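Local coordinates for protein alcohol dehydrogenase (Thermus sp., PDB 4CPD) that probably interconverts alcohols and their aldehydes or ketones with NAD as cosubstrate, as a zinc-containing medium-chain dehydrogenase that binds both NAD and zinc, at residues E222-S230 and L250-R258; V133-L142 and H296-A307. All coordinates share one frame; numbering follows the deposited sequence.

Contact 1: residues E222-S230 and L250-R258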
loop_
_atom_site.group_PDB
_atom_site.type_symbol
_atom_site.label_atom_id
_atom_site.label_comp_id
_atom_site.label_asym_id
_atom_site.label_seq_id
_atom_site.Cartn_x
_atom_site.Cartn_y
_atom_site.Cartn_z
ATOM N N GLU A 222 -0.703 17.744 23.387
ATOM C CA GLU A 222 -1.939 17.975 22.647
ATOM C C GLU A 222 -2.318 16.734 21.861
ATOM O O GLU A 222 -1.512 15.784 21.754
ATOM C CB GLU A 222 -1.841 19.220 21.733
ATOM C CG GLU A 222 -0.620 19.272 20.821
ATOM C CD GLU A 222 -0.570 20.523 19.944
ATOM O OE1 GLU A 222 -1.615 20.887 19.367
ATOM O OE2 GLU A 222 0.516 21.139 19.807
ATOM N N ASN A 223 -3.560 16.731 21.363
ATOM C CA ASN A 223 -4.019 15.721 20.411
ATOM C C ASN A 223 -3.470 16.034 19.021
ATOM O O ASN A 223 -3.899 17.016 18.380
ATOM C CB ASN A 223 -5.553 15.623 20.347
ATOM C CG ASN A 223 -6.033 14.330 19.679
ATOM O OD1 ASN A 223 -5.269 13.609 19.015
ATOM N ND2 ASN A 223 -7.303 14.022 19.870
ATOM N N PRO A 224 -2.533 15.191 18.544
ATOM C CA PRO A 224 -1.889 15.455 17.263
ATOM C C PRO A 224 -2.870 15.337 16.110
ATOM O O PRO A 224 -2.771 16.103 15.149
ATOM C CB PRO A 224 -0.785 14.403 17.186
ATOM C CG PRO A 224 -1.184 13.335 18.135
ATOM C CD PRO A 224 -2.077 13.931 19.160
ATOM N N VAL A 225 -3.836 14.430 16.236
ATOM C CA VAL A 225 -4.787 14.195 15.167
ATOM C C VAL A 225 -5.633 15.432 14.913
ATOM O O VAL A 225 -5.784 15.821 13.760
ATOM C CB VAL A 225 -5.689 12.986 15.459
ATOM C CG1 VAL A 225 -6.745 12.827 14.368
ATOM C CG2 VAL A 225 -4.859 11.711 15.592
ATOM N N ARG A 226 -6.185 16.024 15.984
ATOM C CA ARG A 226 -7.028 17.250 15.905
ATOM C C ARG A 226 -6.256 18.382 15.229
ATOM O O ARG A 226 -6.744 19.084 14.344
ATOM C CB ARG A 226 -7.440 17.696 17.314
ATOM N N ARG A 227 -5.009 18.494 15.648
ATOM C CA ARG A 227 -4.098 19.534 15.229
ATOM C C ARG A 227 -3.674 19.374 13.757
ATOM O O ARG A 227 -3.733 20.318 12.954
ATOM C CB ARG A 227 -2.908 19.444 16.184
ATOM C CG ARG A 227 -1.808 20.457 15.998
ATOM C CD ARG A 227 -2.225 21.918 16.152
ATOM N NE ARG A 227 -0.974 22.658 16.361
ATOM C CZ ARG A 227 -0.409 23.508 15.500
ATOM N NH1 ARG A 227 -1.010 23.849 14.363
ATOM N NH2 ARG A 227 0.763 24.058 15.810
ATOM N N VAL A 228 -3.244 18.169 13.408
ATOM C CA VAL A 228 -2.876 17.852 12.040
ATOM C C VAL A 228 -4.053 18.117 11.096
ATOM O O VAL A 228 -3.899 18.598 9.969
ATOM C CB VAL A 228 -2.403 16.370 11.919
ATOM C CG1 VAL A 228 -2.356 15.910 10.470
ATOM C CG2 VAL A 228 -1.022 16.176 12.547
ATOM N N ARG A 229 -5.246 17.790 11.544
ATOM C CA ARG A 229 -6.395 17.947 10.674
ATOM C C ARG A 229 -6.688 19.415 10.395
ATOM O O ARG A 229 -6.897 19.793 9.235
ATOM C CB ARG A 229 -7.611 17.217 11.238
ATOM C CG ARG A 229 -7.568 15.724 10.951
ATOM C CD ARG A 229 -8.865 15.022 11.285
ATOM N NE ARG A 229 -8.698 13.566 11.251
ATOM C CZ ARG A 229 -9.449 12.689 11.927
ATOM N NH1 ARG A 229 -10.449 13.097 12.711
ATOM N NH2 ARG A 229 -9.197 11.386 11.825
ATOM N N SER A 230 -6.661 20.241 11.446
ATOM C CA SER A 230 -6.886 21.688 11.292
ATOM C C SER A 230 -5.829 22.341 10.379
ATOM O O SER A 230 -6.136 23.261 9.605
ATOM C CB SER A 230 -6.951 22.396 12.653
ATOM O OG SER A 230 -6.075 21.809 13.601
ATOM N N LEU A 250 1.201 3.634 14.627
ATOM C CA LEU A 250 0.572 3.172 13.388
ATOM C C LEU A 250 -0.926 3.498 13.324
ATOM O O LEU A 250 -1.434 3.878 12.271
ATOM C CB LEU A 250 0.814 1.673 13.174
ATOM C CG LEU A 250 2.274 1.319 12.824
ATOM C CD1 LEU A 250 2.598 -0.167 13.026
ATOM C CD2 LEU A 250 2.596 1.736 11.400
ATOM N N SER A 251 -1.628 3.345 14.443
ATOM C CA SER A 251 -3.059 3.658 14.502
ATOM C C SER A 251 -3.241 5.154 14.332
ATOM O O SER A 251 -4.177 5.634 13.676
ATOM C CB SER A 251 -3.645 3.215 15.841
ATOM O OG SER A 251 -3.168 1.926 16.185
ATOM N N LEU A 252 -2.306 5.876 14.928
ATOM C CA LEU A 252 -2.256 7.310 14.801
ATOM C C LEU A 252 -2.107 7.727 13.344
ATOM O O LEU A 252 -2.855 8.571 12.858
ATOM C CB LEU A 252 -1.098 7.854 15.624
ATOM C CG LEU A 252 -1.277 9.294 16.075
ATOM C CD1 LEU A 252 -2.409 9.422 17.100
ATOM C CD2 LEU A 252 0.039 9.783 16.649
ATOM N N ALA A 253 -1.159 7.113 12.650
ATOM C CA ALA A 253 -0.926 7.420 11.255
ATOM C C ALA A 253 -2.179 7.199 10.427
ATOM O O ALA A 253 -2.517 8.039 9.564
ATOM C CB ALA A 253 0.232 6.594 10.704
ATOM N N LEU A 254 -2.859 6.086 10.704
ATOM C CA LEU A 254 -4.059 5.694 9.959
ATOM C C LEU A 254 -5.291 6.557 10.262
ATOM O O LEU A 254 -6.129 6.789 9.395
ATOM C CB LEU A 254 -4.354 4.213 10.174
ATOM C CG LEU A 254 -3.329 3.328 9.458
ATOM C CD1 LEU A 254 -3.371 1.920 9.989
ATOM C CD2 LEU A 254 -3.537 3.297 7.947
ATOM N N GLU A 255 -5.389 7.047 11.486
ATOM C CA GLU A 255 -6.437 7.982 11.824
ATOM C C GLU A 255 -6.153 9.356 11.193
ATOM O O GLU A 255 -7.020 10.005 10.609
ATOM C CB GLU A 255 -6.515 8.099 13.337
ATOM C CG GLU A 255 -7.844 8.663 13.816
ATOM C CD GLU A 255 -7.964 8.702 15.330
ATOM O OE1 GLU A 255 -7.044 8.219 16.035
ATOM O OE2 GLU A 255 -9.002 9.205 15.810
ATOM N N MET A 256 -4.914 9.790 11.333
ATOM C CA MET A 256 -4.481 11.105 10.906
ATOM C C MET A 256 -4.618 11.350 9.380
ATOM O O MET A 256 -5.094 12.405 8.948
ATOM C CB MET A 256 -3.033 11.208 11.363
ATOM C CG MET A 256 -2.285 12.491 11.095
ATOM S SD MET A 256 -0.613 12.295 11.762
ATOM C CE MET A 256 -0.904 12.064 13.508
ATOM N N VAL A 257 -4.197 10.374 8.573
ATOM C CA VAL A 257 -4.080 10.563 7.127
ATOM C C VAL A 257 -5.456 10.859 6.563
ATOM O O VAL A 257 -6.441 10.340 7.065
ATOM C CB VAL A 257 -3.461 9.313 6.433
ATOM C CG1 VAL A 257 -4.412 8.127 6.492
ATOM C CG2 VAL A 257 -3.061 9.605 4.988
ATOM N N ARG A 258 -5.523 11.697 5.525
ATOM C CA ARG A 258 -6.793 11.955 4.852
ATOM C C ARG A 258 -7.345 10.716 4.163
ATOM O O ARG A 258 -6.602 9.829 3.782
ATOM C CB ARG A 258 -6.677 13.082 3.816
ATOM C CG ARG A 258 -5.970 12.758 2.505
ATOM C CD ARG A 258 -6.214 13.870 1.495
ATOM N NE ARG A 258 -5.432 13.760 0.249
ATOM C CZ ARG A 258 -5.726 12.971 -0.790
ATOM N NH1 ARG A 258 -6.780 12.153 -0.782
ATOM N NH2 ARG A 258 -4.956 12.997 -1.855
#
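Val225 of 222-230 sits among three side chains of 250-258, those of Leu252, Glu255 and Met256, and comes closest to Leu252. Val225 CG2 lies 3.7 Å from Leu252 CD1, the two side chains sliding past each other in opposite directions. Next to it the Pro224 ring stands roughly crosswise to Leu252, with Pro224 CG 4.0 Å from Leu252 CD2, so that the forked end of Leu252 meets the proline with one methyl and the valine with the other. Met256 is the bump in return, fitting the groove formed by Pro224, Val225 and Val228. Its CG stands anti to the backbone N, and the thioether chain lies at about a right angle across Val228: Val228 CG1 touches Met256 CG at 3.5 Å and Val228 CG2 faces Met256 SD at 4.0 Å. The bend at chi3 (-62°) leaves CE near Pro224 and Val225. At the margin, Arg229 stretches an extended chain to the other helix, where Arg229 NH2 donates to Glu255 O over 2.9 Å with an N-H...O angle of 160°. That oxygen lies in the guanidinium plane, although the donor stands above the carbonyl plane. Val225 CG1, from the same helix, lies over the centre of one face of the Arg229 guanidinium. The short helix axes approach to 9.9 Å and cross at -32°, running broadly the same way. Both helices pack against the parallel sheet of the Rossmann-type NAD-binding domain: Pro224 and Val228 also rest on Ile217 of strand 215-218, while Ala253 and Leu254 lean on Val263 of strand 262-265.

Contact 2: residues V133-L142 and H296-A307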
loop_
_atom_site.group_PDB
_atom_site.type_symbol
_atom_site.label_atom_id
_atom_site.label_comp_id
_atom_site.label_asym_id
_atom_site.label_seq_id
_atom_site.Cartn_x
_atom_site.Cartn_y
_atom_site.Cartn_z
ATOM N N VAL A 133 27.426 -5.040 -6.194
ATOM C CA VAL A 133 26.055 -4.653 -5.892
ATOM C C VAL A 133 25.976 -3.695 -4.701
ATOM O O VAL A 133 25.166 -2.764 -4.690
ATOM C CB VAL A 133 25.252 -5.921 -5.546
ATOM C CG1 VAL A 133 23.869 -5.590 -5.031
ATOM C CG2 VAL A 133 25.176 -6.838 -6.752
ATOM N N ASN A 134 26.796 -3.950 -3.688
ATOM C CA ASN A 134 26.627 -3.331 -2.381
ATOM C C ASN A 134 27.480 -2.112 -2.053
ATOM O O ASN A 134 27.483 -1.682 -0.898
ATOM C CB ASN A 134 26.865 -4.402 -1.335
ATOM C CG ASN A 134 25.905 -5.558 -1.483
ATOM O OD1 ASN A 134 26.284 -6.704 -1.732
ATOM N ND2 ASN A 134 24.649 -5.255 -1.328
ATOM N N LEU A 135 28.190 -1.550 -3.043
ATOM C CA LEU A 135 28.978 -0.322 -2.812
ATOM C C LEU A 135 28.754 0.726 -3.889
ATOM O O LEU A 135 28.377 0.406 -5.030
ATOM C CB LEU A 135 30.471 -0.621 -2.764
ATOM C CG LEU A 135 31.077 -1.315 -1.545
ATOM C CD1 LEU A 135 32.597 -1.409 -1.645
ATOM C CD2 LEU A 135 30.679 -0.615 -0.254
ATOM N N ARG A 136 28.986 1.991 -3.512
ATOM C CA ARG A 136 29.056 3.087 -4.486
ATOM C C ARG A 136 30.265 3.972 -4.236
ATOM O O ARG A 136 30.527 4.353 -3.081
ATOM C CB ARG A 136 27.797 3.948 -4.444
ATOM C CG ARG A 136 26.533 3.237 -4.858
ATOM C CD ARG A 136 26.592 2.818 -6.307
ATOM N NE ARG A 136 25.309 2.317 -6.775
ATOM C CZ ARG A 136 24.787 1.129 -6.457
ATOM N NH1 ARG A 136 25.399 0.279 -5.655
ATOM N NH2 ARG A 136 23.619 0.791 -6.957
ATOM N N LYS A 137 30.987 4.265 -5.328
ATOM C CA LYS A 137 31.997 5.320 -5.353
ATOM C C LYS A 137 31.314 6.601 -4.965
ATOM O O LYS A 137 30.198 6.826 -5.385
ATOM C CB LYS A 137 32.572 5.504 -6.757
ATOM C CG LYS A 137 33.815 4.683 -7.083
ATOM C CD LYS A 137 34.636 5.328 -8.213
ATOM C CE LYS A 137 35.458 6.542 -7.731
ATOM N NZ LYS A 137 36.700 6.802 -8.534
ATOM N N LEU A 138 31.961 7.419 -4.146
ATOM C CA LEU A 138 31.492 8.785 -3.876
ATOM C C LEU A 138 31.714 9.671 -5.079
ATOM O O LEU A 138 32.762 9.602 -5.726
ATOM C CB LEU A 138 32.208 9.404 -2.681
ATOM C CG LEU A 138 31.529 9.146 -1.343
ATOM C CD1 LEU A 138 31.318 7.668 -1.097
ATOM C CD2 LEU A 138 32.318 9.743 -0.201
ATOM N N PRO A 139 30.714 10.508 -5.401
ATOM C CA PRO A 139 30.986 11.520 -6.409
ATOM C C PRO A 139 32.084 12.452 -5.924
ATOM O O PRO A 139 32.211 12.649 -4.729
ATOM C CB PRO A 139 29.657 12.263 -6.526
ATOM C CG PRO A 139 28.621 11.282 -6.101
ATOM C CD PRO A 139 29.281 10.443 -5.047
ATOM N N PRO A 140 32.842 13.049 -6.853
ATOM C CA PRO A 140 34.119 13.703 -6.516
ATOM C C PRO A 140 34.052 14.838 -5.460
ATOM O O PRO A 140 35.021 15.063 -4.741
ATOM C CB PRO A 140 34.622 14.216 -7.881
ATOM C CG PRO A 140 33.415 14.269 -8.767
ATOM C CD PRO A 140 32.490 13.200 -8.280
ATOM N N ASN A 141 32.924 15.524 -5.337
ATOM C CA ASN A 141 32.883 16.683 -4.446
ATOM C C ASN A 141 32.016 16.534 -3.212
ATOM O O ASN A 141 31.306 17.465 -2.829
ATOM C CB ASN A 141 32.451 17.925 -5.237
ATOM C CG ASN A 141 33.363 19.107 -4.971
ATOM O OD1 ASN A 141 34.586 18.938 -4.834
ATOM N ND2 ASN A 141 32.785 20.305 -4.881
ATOM N N LEU A 142 32.090 15.369 -2.579
ATOM C CA LEU A 142 31.141 15.033 -1.513
ATOM C C LEU A 142 31.887 14.579 -0.261
ATOM O O LEU A 142 32.709 13.649 -0.294
ATOM C CB LEU A 142 30.181 13.944 -1.998
ATOM C CG LEU A 142 29.238 13.307 -0.970
ATOM C CD1 LEU A 142 28.193 14.308 -0.594
ATOM C CD2 LEU A 142 28.563 12.054 -1.507
ATOM N N HIS A 296 19.246 0.138 -2.035
ATOM C CA HIS A 296 19.897 0.050 -3.348
ATOM C C HIS A 296 19.092 0.736 -4.437
ATOM O O HIS A 296 19.654 1.267 -5.373
ATOM C CB HIS A 296 20.097 -1.395 -3.767
ATOM C CG HIS A 296 20.864 -2.211 -2.779
ATOM N ND1 HIS A 296 20.364 -2.530 -1.536
ATOM C CD2 HIS A 296 22.094 -2.778 -2.849
ATOM C CE1 HIS A 296 21.242 -3.264 -0.886
ATOM N NE2 HIS A 296 22.304 -3.419 -1.655
ATOM N N LEU A 297 17.764 0.691 -4.317
ATOM C CA LEU A 297 16.913 1.249 -5.325
ATOM C C LEU A 297 17.095 2.772 -5.406
ATOM O O LEU A 297 16.973 3.320 -6.473
ATOM C CB LEU A 297 15.446 0.893 -5.036
ATOM C CG LEU A 297 14.478 1.145 -6.220
ATOM C CD1 LEU A 297 14.837 0.274 -7.392
ATOM C CD2 LEU A 297 13.028 0.898 -5.814
ATOM N N TYR A 298 17.395 3.420 -4.275
ATOM C CA TYR A 298 17.403 4.865 -4.151
ATOM C C TYR A 298 18.778 5.490 -4.017
ATOM O O TYR A 298 18.935 6.675 -4.217
ATOM C CB TYR A 298 16.584 5.243 -2.921
ATOM C CG TYR A 298 15.186 4.667 -2.980
ATOM C CD1 TYR A 298 14.297 5.083 -3.966
ATOM C CD2 TYR A 298 14.758 3.707 -2.068
ATOM C CE1 TYR A 298 13.026 4.560 -4.039
ATOM C CE2 TYR A 298 13.491 3.173 -2.140
ATOM C CZ TYR A 298 12.641 3.604 -3.127
ATOM O OH TYR A 298 11.385 3.104 -3.214
ATOM N N ILE A 299 19.778 4.709 -3.669
ATOM C CA ILE A 299 21.063 5.271 -3.262
ATOM C C ILE A 299 21.711 6.166 -4.318
ATOM O O ILE A 299 22.317 7.144 -3.974
ATOM C CB ILE A 299 22.041 4.160 -2.833
ATOM C CG1 ILE A 299 23.224 4.753 -2.091
ATOM C CG2 ILE A 299 22.530 3.368 -4.042
ATOM C CD1 ILE A 299 24.040 3.706 -1.380
ATOM N N ASP A 300 21.561 5.858 -5.601
ATOM C CA ASP A 300 22.217 6.661 -6.646
ATOM C C ASP A 300 21.627 8.068 -6.693
ATOM O O ASP A 300 22.374 9.046 -6.794
ATOM C CB ASP A 300 22.156 5.966 -8.006
ATOM C CG ASP A 300 22.957 4.653 -8.022
ATOM O OD1 ASP A 300 24.168 4.696 -7.750
ATOM O OD2 ASP A 300 22.383 3.555 -8.241
ATOM N N ALA A 301 20.302 8.163 -6.569
ATOM C CA ALA A 301 19.627 9.451 -6.572
ATOM C C ALA A 301 19.955 10.222 -5.329
ATOM O O ALA A 301 20.117 11.427 -5.377
ATOM C CB ALA A 301 18.136 9.276 -6.673
ATOM N N VAL A 302 20.046 9.530 -4.203
ATOM C CA VAL A 302 20.329 10.211 -2.936
ATOM C C VAL A 302 21.722 10.841 -2.994
ATOM O O VAL A 302 21.897 12.006 -2.714
ATOM C CB VAL A 302 20.185 9.243 -1.751
ATOM C CG1 VAL A 302 20.744 9.849 -0.476
ATOM C CG2 VAL A 302 18.718 8.893 -1.567
ATOM N N LEU A 303 22.696 10.060 -3.414
ATOM C CA LEU A 303 24.044 10.578 -3.636
ATOM C C LEU A 303 24.079 11.828 -4.563
ATOM O O LEU A 303 24.749 12.819 -4.268
ATOM C CB LEU A 303 24.956 9.486 -4.217
ATOM C CG LEU A 303 25.322 8.363 -3.248
ATOM C CD1 LEU A 303 26.139 7.246 -3.899
ATOM C CD2 LEU A 303 26.086 8.907 -2.063
ATOM N N ALA A 304 23.381 11.789 -5.683
ATOM C CA ALA A 304 23.366 12.941 -6.560
ATOM C C ALA A 304 22.825 14.187 -5.798
ATOM O O ALA A 304 23.297 15.296 -5.992
ATOM C CB ALA A 304 22.550 12.640 -7.828
ATOM N N LEU A 305 21.851 13.989 -4.925
ATOM C CA LEU A 305 21.287 15.096 -4.184
ATOM C C LEU A 305 22.288 15.612 -3.131
ATOM O O LEU A 305 22.396 16.833 -2.881
ATOM C CB LEU A 305 19.961 14.701 -3.513
ATOM C CG LEU A 305 18.717 14.556 -4.382
ATOM C CD1 LEU A 305 17.619 13.927 -3.563
ATOM C CD2 LEU A 305 18.208 15.883 -4.874
ATOM N N LEU A 306 23.000 14.681 -2.505
ATOM C CA LEU A 306 23.965 15.038 -1.482
ATOM C C LEU A 306 25.117 15.808 -2.131
ATOM O O LEU A 306 25.501 16.886 -1.690
ATOM C CB LEU A 306 24.484 13.785 -0.812
ATOM C CG LEU A 306 23.489 13.067 0.092
ATOM C CD1 LEU A 306 24.084 11.747 0.556
ATOM C CD2 LEU A 306 23.156 13.910 1.306
ATOM N N ALA A 307 25.618 15.258 -3.220
ATOM C CA ALA A 307 26.745 15.852 -3.908
ATOM C C ALA A 307 26.430 17.268 -4.351
ATOM O O ALA A 307 27.316 18.102 -4.411
ATOM C CB ALA A 307 27.199 14.995 -5.095
#
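Arg136 meets Asp300 side-on, NE and NH2 each taking one carboxylate oxygen: Arg136 NE donates to Asp300 OD1 at 2.8 Å and Arg136 NH2 to Asp300 OD2 at 3.3 Å. Both oxygens are approached on the syn side, with the guanidinium and carboxylate planes 36° apart. A bend at chi2 (-64°) brings the guanidinium over to Asp300, the two side chains crossing at about a right angle, and Arg136 NH1 reaches back to Val133 O and Leu135 O. Four bonds to acceptors on both segments thus set the rotation of the group, while Ile299 CG2 lies over one face, offset toward its rim. The salt bridge joins the catalytic, GroES-like domain, where strand 136-137 pairs with strand 80-82, to a helix of the Rossmann-type coenzyme domain. Beside it His296 turns the edge of its imidazole to the end of helix 131-134, His296 CD2 lying 3.6 Å from Val133 O; Tyr100 and His86 also meet this ring. Farther along the helix the contact is apolar. Leu303 places CD1 against Arg136 CB at 3.7 Å and CD2 against Leu142 CD2, the two leucines crossing at about a right angle. Leu142 CD1 settles 3.8 Å from Leu306 CB, and Pro139 CB lies 3.9 Å from Ala307 CB.

Contact 1 and contact 2 lie 35 Å apart between centres, with nearest atoms about 17 Å apart. In sequence, both segments of contact 1 fall between the two of contact 2. Contact 1 joins two helices of the coenzyme domain near the NAD: the side chain of Leu252 is about 6 Å from the dinucleotide and about 8 Å from that of Val244, an NAD-binding residue. Contact 2 spans the two domains instead. Its Val133 side chain comes about 7 Å from the zinc ion held by Cys89, Cys92, Cys95 and Cys103, not the one bound by Cys38, His59 and Asp152, whereas the His296 side chain is about 11 Å from the NAD.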